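Local structure of putative ribose operon repressor (Burkholderia thailandensis, 3EGC) at residues G176-L181 / M202-V207; L42-A47 / G58-R63; S107-G112 / V237-R242; L68-S73 / R95-P100. The protein probably acts as a LacI-family transcriptional repressor that binds regulatory DNA, its periplasmic-binding-protein-like domain probably sensing a small sugar-like effector. All blocks are in the same frame, centred on the assembly; numbering follows the deposited sequence.

Contact 1 of 4, residues G176-L181 / M202-V207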
# COMPACT_ATOMS: atom_id res chain seq x y z
N GLY A 176 -6.87 8.41 20.79
CA GLY A 176 -5.73 8.58 21.65
C GLY A 176 -5.12 9.97 21.47
O GLY A 176 -4.77 10.63 22.44
N ALA A 177 -4.97 10.41 20.20
CA ALA A 177 -4.42 11.73 19.98
C ALA A 177 -5.35 12.80 20.58
O ALA A 177 -4.92 13.69 21.31
CB ALA A 177 -4.17 11.98 18.54
N ILE A 178 -6.63 12.70 20.25
CA ILE A 178 -7.63 13.62 20.76
C ILE A 178 -7.53 13.72 22.31
O ILE A 178 -7.56 14.83 22.91
CB ILE A 178 -9.05 13.20 20.33
CG1 ILE A 178 -9.29 13.53 18.87
CG2 ILE A 178 -10.09 13.87 21.22
CD1 ILE A 178 -10.68 13.18 18.29
N LYS A 179 -7.38 12.56 22.95
CA LYS A 179 -7.17 12.52 24.38
C LYS A 179 -5.89 13.16 24.91
O LYS A 179 -5.92 13.95 25.86
CB LYS A 179 -7.32 11.10 24.92
CG LYS A 179 -7.17 11.00 26.45
CD LYS A 179 -7.40 9.60 26.91
CE LYS A 179 -7.98 9.60 28.35
NZ LYS A 179 -6.89 9.81 29.38
N VAL A 180 -4.74 12.82 24.36
CA VAL A 180 -3.56 13.49 24.87
C VAL A 180 -3.48 14.99 24.52
O VAL A 180 -2.93 15.74 25.25
CB VAL A 180 -2.23 12.71 24.67
CG1 VAL A 180 -2.48 11.30 24.16
CG2 VAL A 180 -1.22 13.51 23.84
N LEU A 181 -4.08 15.39 23.43
CA LEU A 181 -4.00 16.77 22.99
C LEU A 181 -5.04 17.70 23.65
O LEU A 181 -4.95 18.91 23.50
CB LEU A 181 -4.07 16.85 21.46
CG LEU A 181 -2.86 16.34 20.67
CD1 LEU A 181 -3.25 16.22 19.24
CD2 LEU A 181 -1.67 17.25 20.81
N MET A 202 -3.24 13.42 12.66
CA MET A 202 -3.69 14.50 11.76
C MET A 202 -5.20 14.69 11.87
O MET A 202 -5.68 15.79 11.92
CB MET A 202 -3.24 14.28 10.29
CG MET A 202 -1.69 14.38 10.03
SD MET A 202 -0.80 15.96 10.47
CE MET A 202 -1.50 17.03 9.22
N GLN A 203 -5.96 13.60 11.89
CA GLN A 203 -7.39 13.71 12.08
C GLN A 203 -7.74 14.39 13.39
O GLN A 203 -8.60 15.28 13.41
CB GLN A 203 -8.10 12.36 11.96
CG GLN A 203 -8.20 11.90 10.50
CD GLN A 203 -8.26 10.41 10.33
OE1 GLN A 203 -8.23 9.91 9.19
NE2 GLN A 203 -8.34 9.67 11.45
N ALA A 204 -7.08 13.99 14.47
CA ALA A 204 -7.33 14.64 15.77
C ALA A 204 -7.09 16.15 15.70
O ALA A 204 -7.87 16.91 16.18
CB ALA A 204 -6.50 14.01 16.88
N LEU A 205 -5.97 16.56 15.11
CA LEU A 205 -5.63 17.98 15.07
C LEU A 205 -6.83 18.82 14.64
O LEU A 205 -7.31 19.68 15.39
CB LEU A 205 -4.43 18.26 14.19
CG LEU A 205 -3.11 17.78 14.82
CD1 LEU A 205 -1.92 18.02 13.89
CD2 LEU A 205 -2.87 18.39 16.20
N ASN A 206 -7.37 18.51 13.47
CA ASN A 206 -8.47 19.31 13.04
C ASN A 206 -9.87 19.00 13.57
O ASN A 206 -10.77 19.80 13.44
CB ASN A 206 -8.36 19.70 11.54
CG ASN A 206 -8.76 18.62 10.60
OD1 ASN A 206 -8.09 18.42 9.56
ND2 ASN A 206 -9.90 17.98 10.86
N VAL A 207 -10.02 17.87 14.26
CA VAL A 207 -11.16 17.67 15.12
C VAL A 207 -11.07 18.70 16.29
O VAL A 207 -12.04 19.32 16.66
CB VAL A 207 -11.20 16.25 15.69
CG1 VAL A 207 -12.06 16.22 16.92
CG2 VAL A 207 -11.72 15.26 14.66

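Contact 2 of 4, residues L42-A47 / G58-R63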
# COMPACT_ATOMS: atom_id res chain seq x y z
N LEU A 42 2.73 -18.38 -1.72
CA LEU A 42 1.31 -18.41 -1.45
C LEU A 42 0.98 -17.27 -0.45
O LEU A 42 1.69 -17.06 0.56
CB LEU A 42 0.94 -19.75 -0.81
CG LEU A 42 0.59 -21.02 -1.59
CD1 LEU A 42 0.24 -22.23 -0.57
CD2 LEU A 42 -0.47 -20.76 -2.65
N LEU A 43 -0.10 -16.55 -0.71
CA LEU A 43 -0.37 -15.37 0.11
C LEU A 43 -1.61 -15.52 0.95
O LEU A 43 -2.61 -16.02 0.47
CB LEU A 43 -0.45 -14.12 -0.73
CG LEU A 43 -1.02 -12.87 -0.08
CD1 LEU A 43 0.02 -12.24 0.89
CD2 LEU A 43 -1.48 -11.84 -1.20
N ALA A 44 -1.52 -15.17 2.23
CA ALA A 44 -2.70 -15.05 3.03
C ALA A 44 -2.69 -13.69 3.72
O ALA A 44 -1.63 -13.14 4.12
CB ALA A 44 -2.81 -16.17 3.98
N ASN A 45 -3.88 -13.13 3.83
CA ASN A 45 -4.06 -11.85 4.52
C ASN A 45 -5.01 -12.04 5.67
O ASN A 45 -6.08 -12.47 5.44
CB ASN A 45 -4.62 -10.77 3.57
CG ASN A 45 -4.85 -9.43 4.28
OD1 ASN A 45 -3.99 -8.94 5.01
ND2 ASN A 45 -6.00 -8.84 4.08
N THR A 46 -4.60 -11.70 6.89
CA THR A 46 -5.39 -12.01 8.10
C THR A 46 -6.21 -10.86 8.59
O THR A 46 -7.09 -11.07 9.38
CB THR A 46 -4.51 -12.47 9.32
OG1 THR A 46 -3.76 -11.37 9.85
CG2 THR A 46 -3.59 -13.59 8.93
N ALA A 47 -5.91 -9.64 8.14
CA ALA A 47 -6.56 -8.43 8.65
C ALA A 47 -6.56 -8.37 10.17
O ALA A 47 -7.53 -7.94 10.75
CB ALA A 47 -8.00 -8.27 8.11
N GLY A 58 -2.34 -23.48 9.29
CA GLY A 58 -2.80 -24.86 9.08
C GLY A 58 -3.08 -25.16 7.62
O GLY A 58 -2.68 -26.19 7.10
N GLN A 59 -3.69 -24.22 6.93
CA GLN A 59 -3.95 -24.35 5.52
C GLN A 59 -2.64 -24.50 4.73
O GLN A 59 -2.52 -25.40 3.87
CB GLN A 59 -4.74 -23.16 5.07
CG GLN A 59 -5.02 -23.09 3.61
CD GLN A 59 -5.73 -21.82 3.28
OE1 GLN A 59 -6.79 -21.54 3.85
NE2 GLN A 59 -5.14 -21.02 2.37
N PHE A 60 -1.67 -23.64 5.06
CA PHE A 60 -0.38 -23.63 4.38
C PHE A 60 0.48 -24.89 4.72
O PHE A 60 1.20 -25.53 3.87
CB PHE A 60 0.38 -22.26 4.67
CG PHE A 60 -0.17 -21.06 3.87
CD1 PHE A 60 -1.19 -21.23 2.91
CD2 PHE A 60 0.33 -19.81 4.04
CE1 PHE A 60 -1.67 -20.17 2.18
CE2 PHE A 60 -0.12 -18.71 3.28
CZ PHE A 60 -1.13 -18.89 2.36
N PHE A 61 0.41 -25.26 5.97
CA PHE A 61 1.05 -26.50 6.37
C PHE A 61 0.51 -27.75 5.66
O PHE A 61 1.28 -28.57 5.10
CB PHE A 61 1.03 -26.66 7.87
CG PHE A 61 1.82 -27.83 8.33
CD1 PHE A 61 3.20 -27.85 8.12
CD2 PHE A 61 1.18 -28.91 8.96
CE1 PHE A 61 3.95 -28.93 8.52
CE2 PHE A 61 1.94 -30.01 9.38
CZ PHE A 61 3.34 -30.03 9.15
N GLU A 62 -0.81 -27.91 5.61
CA GLU A 62 -1.35 -29.07 4.93
C GLU A 62 -0.99 -29.08 3.44
O GLU A 62 -0.81 -30.14 2.85
CB GLU A 62 -2.86 -29.23 5.14
CG GLU A 62 -3.63 -27.97 5.23
CD GLU A 62 -4.74 -27.90 4.18
OE1 GLU A 62 -5.87 -28.42 4.45
OE2 GLU A 62 -4.50 -27.29 3.10
N ARG A 63 -0.87 -27.91 2.83
CA ARG A 63 -0.41 -27.84 1.45
C ARG A 63 1.08 -28.15 1.33
O ARG A 63 1.63 -28.17 0.25
CB ARG A 63 -0.70 -26.44 0.85
CG ARG A 63 -2.21 -26.20 0.61
CD ARG A 63 -2.37 -25.07 -0.37
NE ARG A 63 -3.67 -25.12 -1.03
CZ ARG A 63 -3.92 -25.85 -2.11
NH1 ARG A 63 -2.96 -26.59 -2.64
NH2 ARG A 63 -5.14 -25.84 -2.65

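Contact 3 of 4, residues S107-G112 / V237-R242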
# COMPACT_ATOMS: atom_id res chain seq x y z
N SER A 107 12.98 -4.21 12.71
CA SER A 107 13.68 -2.92 12.59
C SER A 107 14.36 -2.53 13.89
O SER A 107 14.03 -3.08 14.95
CB SER A 107 12.72 -1.78 12.20
OG SER A 107 12.20 -2.00 10.90
N GLU A 108 15.28 -1.57 13.80
CA GLU A 108 15.85 -0.96 15.02
C GLU A 108 14.92 0.10 15.66
O GLU A 108 15.20 1.33 15.66
CB GLU A 108 17.29 -0.46 14.82
CG GLU A 108 17.42 0.70 13.81
CD GLU A 108 18.85 0.93 13.33
OE1 GLU A 108 19.78 0.22 13.78
OE2 GLU A 108 19.04 1.84 12.49
N ASN A 109 13.82 -0.37 16.22
CA ASN A 109 12.77 0.55 16.72
C ASN A 109 13.18 1.53 17.84
O ASN A 109 12.95 2.74 17.70
CB ASN A 109 11.54 -0.20 17.14
CG ASN A 109 10.95 -1.07 16.00
OD1 ASN A 109 10.59 -0.55 14.95
ND2 ASN A 109 10.80 -2.36 16.26
N VAL A 110 13.76 1.03 18.92
CA VAL A 110 14.31 1.91 19.96
C VAL A 110 15.19 3.03 19.35
O VAL A 110 14.91 4.21 19.47
CB VAL A 110 15.18 1.10 21.02
CG1 VAL A 110 15.49 1.97 22.24
CG2 VAL A 110 14.52 -0.15 21.46
N ARG A 111 16.28 2.64 18.68
CA ARG A 111 17.18 3.63 18.08
C ARG A 111 16.49 4.74 17.20
O ARG A 111 16.76 5.94 17.35
CB ARG A 111 18.24 2.96 17.26
CG ARG A 111 19.41 3.84 16.99
CD ARG A 111 20.38 3.10 16.02
NE ARG A 111 21.11 2.04 16.71
CZ ARG A 111 21.95 1.20 16.12
NH1 ARG A 111 22.55 0.27 16.83
NH2 ARG A 111 22.14 1.28 14.80
N GLY A 112 15.63 4.29 16.28
CA GLY A 112 14.98 5.21 15.36
C GLY A 112 14.07 6.14 16.14
O GLY A 112 14.05 7.30 15.84
N VAL A 237 11.00 8.34 10.41
CA VAL A 237 11.94 7.26 10.46
C VAL A 237 11.58 6.22 9.40
O VAL A 237 10.55 5.51 9.50
CB VAL A 237 12.19 6.69 11.91
CG1 VAL A 237 11.02 6.86 12.79
CG2 VAL A 237 12.72 5.22 11.87
N GLU A 238 12.38 6.20 8.35
CA GLU A 238 12.18 5.26 7.28
C GLU A 238 12.57 3.87 7.69
O GLU A 238 13.65 3.67 8.24
CB GLU A 238 12.96 5.69 6.02
CG GLU A 238 12.82 4.75 4.85
CD GLU A 238 13.65 5.18 3.69
OE1 GLU A 238 14.74 4.57 3.46
OE2 GLU A 238 13.23 6.16 3.02
N GLN A 239 11.68 2.92 7.42
CA GLN A 239 11.98 1.51 7.67
C GLN A 239 12.44 0.89 6.36
O GLN A 239 11.88 1.26 5.32
CB GLN A 239 10.76 0.80 8.22
CG GLN A 239 10.41 1.25 9.59
CD GLN A 239 9.41 0.30 10.26
OE1 GLN A 239 9.80 -0.72 10.86
NE2 GLN A 239 8.11 0.60 10.13
N PRO A 240 13.42 -0.05 6.40
CA PRO A 240 13.86 -0.77 5.20
C PRO A 240 12.87 -1.91 4.81
O PRO A 240 13.21 -3.11 4.80
CB PRO A 240 15.22 -1.35 5.63
CG PRO A 240 15.01 -1.66 7.10
CD PRO A 240 13.99 -0.63 7.62
N THR A 241 11.67 -1.54 4.45
CA THR A 241 10.58 -2.53 4.24
C THR A 241 10.89 -3.63 3.27
O THR A 241 10.68 -4.79 3.56
CB THR A 241 9.29 -1.86 3.75
OG1 THR A 241 9.57 -1.04 2.57
CG2 THR A 241 8.73 -0.99 4.80
N ARG A 242 11.39 -3.26 2.10
CA ARG A 242 11.80 -4.26 1.12
C ARG A 242 12.88 -5.21 1.60
O ARG A 242 12.79 -6.41 1.38
CB ARG A 242 12.18 -3.56 -0.21
CG ARG A 242 10.95 -3.37 -1.11
CD ARG A 242 11.15 -2.20 -2.14
NE ARG A 242 11.19 -0.91 -1.46
CZ ARG A 242 10.34 0.10 -1.66
NH1 ARG A 242 9.37 0.02 -2.57
NH2 ARG A 242 10.49 1.23 -0.95

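Contact 4 of 4, residues L68-S73 / R95-P100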
# COMPACT_ATOMS: atom_id res chain seq x y z
N LEU A 68 7.37 -20.84 6.36
CA LEU A 68 6.49 -19.65 6.49
C LEU A 68 7.24 -18.40 6.86
O LEU A 68 8.04 -18.38 7.80
CB LEU A 68 5.39 -19.84 7.57
CG LEU A 68 4.32 -20.92 7.50
CD1 LEU A 68 3.27 -20.81 8.64
CD2 LEU A 68 3.62 -20.90 6.13
N ILE A 69 6.90 -17.33 6.17
CA ILE A 69 7.16 -16.02 6.64
C ILE A 69 5.87 -15.44 7.23
O ILE A 69 4.86 -15.38 6.58
CB ILE A 69 7.65 -15.09 5.53
CG1 ILE A 69 8.94 -15.65 4.93
CG2 ILE A 69 7.76 -13.64 6.10
CD1 ILE A 69 9.54 -14.73 3.89
N LEU A 70 5.96 -14.96 8.47
CA LEU A 70 4.76 -14.60 9.18
C LEU A 70 4.85 -13.18 9.76
O LEU A 70 5.71 -12.88 10.57
CB LEU A 70 4.51 -15.65 10.31
CG LEU A 70 3.41 -15.27 11.31
CD1 LEU A 70 2.05 -15.08 10.62
CD2 LEU A 70 3.25 -16.26 12.52
N ALA A 71 4.01 -12.29 9.30
CA ALA A 71 3.81 -11.02 10.01
C ALA A 71 2.69 -11.22 11.04
O ALA A 71 1.49 -11.18 10.71
CB ALA A 71 3.45 -9.89 9.04
N PRO A 72 3.06 -11.42 12.29
CA PRO A 72 2.12 -11.85 13.27
C PRO A 72 1.01 -10.84 13.62
O PRO A 72 1.23 -9.62 13.69
CB PRO A 72 3.00 -12.14 14.51
CG PRO A 72 4.41 -12.19 14.00
CD PRO A 72 4.42 -11.32 12.83
N SER A 73 -0.17 -11.38 13.83
CA SER A 73 -1.28 -10.59 14.27
C SER A 73 -1.19 -10.63 15.77
O SER A 73 -0.54 -11.53 16.34
CB SER A 73 -2.57 -11.27 13.81
OG SER A 73 -2.77 -11.06 12.42
N ARG A 95 7.29 -8.08 13.92
CA ARG A 95 7.08 -8.43 15.33
C ARG A 95 7.66 -9.82 15.55
O ARG A 95 7.42 -10.70 14.73
CB ARG A 95 5.58 -8.43 15.72
CG ARG A 95 4.98 -7.05 15.94
CD ARG A 95 3.94 -6.69 14.93
NE ARG A 95 2.64 -7.29 15.22
CZ ARG A 95 1.46 -6.80 14.86
NH1 ARG A 95 1.35 -5.66 14.20
NH2 ARG A 95 0.37 -7.49 15.17
N GLU A 96 8.37 -10.02 16.65
CA GLU A 96 8.99 -11.30 16.94
C GLU A 96 7.95 -12.30 17.47
O GLU A 96 6.87 -11.91 17.95
CB GLU A 96 10.15 -11.14 17.94
CG GLU A 96 9.62 -10.78 19.28
CD GLU A 96 10.70 -10.39 20.27
OE1 GLU A 96 10.59 -10.33 21.38
OE2 GLU A 96 11.77 -10.11 20.10
N LEU A 97 8.28 -13.58 17.41
CA LEU A 97 7.40 -14.63 17.90
C LEU A 97 7.77 -15.05 19.32
O LEU A 97 6.88 -15.26 20.16
CB LEU A 97 7.47 -15.84 17.00
CG LEU A 97 6.36 -16.10 15.99
CD1 LEU A 97 5.38 -14.94 15.95
CD2 LEU A 97 6.95 -16.44 14.60
N ARG A 98 9.07 -15.17 19.60
CA ARG A 98 9.50 -15.66 20.92
C ARG A 98 9.13 -17.11 21.01
O ARG A 98 8.55 -17.55 21.97
CB ARG A 98 8.82 -14.89 22.04
CG ARG A 98 9.48 -13.54 22.28
CD ARG A 98 8.55 -12.57 22.92
NE ARG A 98 7.94 -13.09 24.14
CZ ARG A 98 6.75 -12.69 24.57
NH1 ARG A 98 6.23 -13.22 25.68
NH2 ARG A 98 6.10 -11.74 23.92
N ILE A 99 9.46 -17.85 19.96
CA ILE A 99 9.32 -19.28 19.97
C ILE A 99 10.65 -19.78 19.54
O ILE A 99 11.14 -19.37 18.49
CB ILE A 99 8.32 -19.73 18.91
CG1 ILE A 99 6.95 -19.06 19.12
CG2 ILE A 99 8.23 -21.24 18.87
CD1 ILE A 99 5.98 -19.88 19.93
N PRO A 100 11.25 -20.68 20.34
CA PRO A 100 12.53 -21.28 20.01
C PRO A 100 12.56 -21.83 18.60
O PRO A 100 11.63 -22.47 18.20
CB PRO A 100 12.60 -22.45 21.01
CG PRO A 100 11.91 -21.92 22.20
CD PRO A 100 10.74 -21.17 21.63

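Contact 1 of 4, residues G176-L181 / M202-V207
Ile178 and Val207 meet at about a right angle where two neighbouring helices of one lobe of the periplasmic-binding-protein-like fold pack together. The axes of helix segments 176-181 and 202-207 approach to 8.4 Å with a crossing angle of -50°, and the side chains facing this narrow gap are almost all aliphatic. At its middle two alanines stand head to head: Ala177 CB lies 3.5 Å from Ala204 CB. So small a side chain suits this place, because each methyl can sit directly against the opposing helix and let the backbones come close, with the CA atoms of Ile178 and Ala204 only 5.1 Å apart. The Ala204 methyl also receives the flank of Ile178, whose CG1 touches it at 3.5 Å. In Ile178 the CG1 branch is anti to the carbonyl carbon (chi1 -76°), and the straight continuation at chi2 carries CD1 past Ala204 to Val207 CG1, 3.6 Å away. This branched residue therefore spans two positions of the partner helix, one turn apart along the same face. Around the contact, Leu181 also packs on Leu190 of strand 189-192, while Gln203 is hydrogen-bonded to Asn172 and packs on Phe229 of the second subunit. Beyond the alanine pair, the two leucines meet obliquely through single methyl groups, Leu181 CD1 lying 3.8 Å from Leu205 CD2.

Contact 2 of 4, residues L42-A47 / G58-R63
With CG anti to the carbonyl carbon in both residues, Phe60 (chi1 -76°) and Leu42 (chi1 -87°) send their side chains past each other in opposite directions. They fill the gap between a strand and a helix in a beta-alpha unit of the Rossmann-like, periplasmic-binding-protein fold. Segment 42-45, on an edge strand of the sheet within this chain whose Leu43 is backbone-bonded to the second subunit, and helix segment 58-62 run nearly antiparallel, their axes 10.4 Å apart at closest approach. A flat aromatic ring suits the roughly 10 Å usual between a helix and a sheet, reaching from helix to strand. Leu42 CB lies over one face of the Phe60 ring in a CH-pi contact, 4.2 Å from the ring centroid and 26° off its normal. The far end of the ring reaches the backbone, where the carbonyl carbon of Leu43 lies at the ring edge, in its plane. Ala44 packs obliquely on the same end, CB to CZ of Phe60 at 3.6 Å; its small methyl leaves room for the ring above the strand. Phe60 also touches Ile14 of strand 10-15. Arg63, just past the helix, contributes only its aliphatic part, while its guanidinium is hydrogen-bonded to Ser8 O of the second subunit, whose Leu42 packs on Leu42 of this chain. The Arg63 chain crosses Leu42 at about a right angle, CD lying 3.9 Å from Leu42 CD1.

Contact 3 of 4, residues S107-G112 / V237-R242
Ser107 and Gln239 share the one hydrogen bond that joins these segments, near the middle of a two-lobed periplasmic-binding-protein-like fold. Each segment leads from a strand into a helix, 103-107 into 109-122 and 236-238 into 241-257, where the chain passes between the lobes; the contact is probably part of the hinge, beside the cleft that holds the effector in LacI relatives. The polar contact is short and well aimed. Ser107 OG donates to Gln239 OE1 at 2.7 Å, arriving in the carbonyl plane on a lone pair, with a C=O...donor angle of 132°. Gln239 starts with CG anti to the carbonyl carbon (chi1 -68°) and then runs extended, which brings its amide to the serine. The other end of that amide is also occupied, because NE2 is hydrogen-bonded to Asp222 OD1, which should fix the orientation of the amide. A glutamine suits this buried place, offering an acceptor to one partner and a donor to the other. The Asn109 amide stands close by, its plane 69° from that of Gln239, but it takes its own partners from helix 138-153, Arg143 at OD1 and Glu142 at ND2.

Van der Waals contacts are few. Pro240, in the N-cap position before helix 241-257 and the centre of an inverse gamma turn, sets its CD beside the serine hydroxyl, 4.0 Å from Ser107 OG. At the other end of the contact, Val237 lies against Gly112, where glycine suits the helix because a CB would run into the valine; as it is, Val237 CG2 rests 4.2 Å from Gly112 CA.

Contact 4 of 4, residues L68-S73 / R95-P100
Pro72, Arg95 and Leu97 carry this contact, in which the end of strand 67-70 and the turn after it meet the loop that follows strand 90-93, at the C-terminal ends of parallel strands in one lobe of the periplasmic-binding-protein-like fold. Pro72 is wedged between the other two. Its CG lies 3.4 Å from Arg95 O and touches Leu97 CD1 at 3.5 Å. A proline suits this place: its compact, rigid ring offers an apolar surface to the leucine and, having no N-H, leaves no amide donor to be satisfied there.

Arg95 approaches from the other end of the proline. Its chain bends at chi2 (114°) and chi3 (80°), so that the guanidinium folds back over the carbonyl of Pro72. Pro72 O sits over one face of the guanidinium, 2.7 Å from NH2, but the angle is too poor for a hydrogen bond; any attraction there is probably electrostatic, between the positive guanidinium and the carbonyl dipole. The carbonyl carbon of Ser73 lies near the guanidinium plane, at its edge. NH2 also makes a long, weak ion pair with Glu48.

Leu97 crosses Pro72 obliquely and reaches past it to Leu70, where the CD2 methyls of Leu97 and Leu70 stand 4.2 Å apart. A branched aliphatic side chain can thus touch both the proline ring and the strand's last residue. Leu97 also packs on Ile90 and Ala92 of strand 90-93, next to 67-70 in the parallel part of the sheet. Strand 10-15 lies along the other edge of 67-70, and helix 241-257 packs on Ile69.

Overall arrangement
Contacts 2 and 4 are near neighbours in one lobe, their centres about 14 Å apart, and they touch: Thr46 OG1 lies 2.8 Å from Ser73 OG, probably hydrogen-bonded, while Phe60 packs on Leu68. Helix 50-62 runs on in the chain to strand 67-70. Contact 3 lies nearest the middle of the chain, probably beside the cleft where LacI relatives hold their effector; its centre is about 17 Å from that of contact 4 and 25 Å from that of contact 1. Contact 1 is nested within the loop that contact 3 closes, and lies across the chain's centre from contact 4. Contacts 1 and 2, about 37 Å apart between centres, both reach the second subunit.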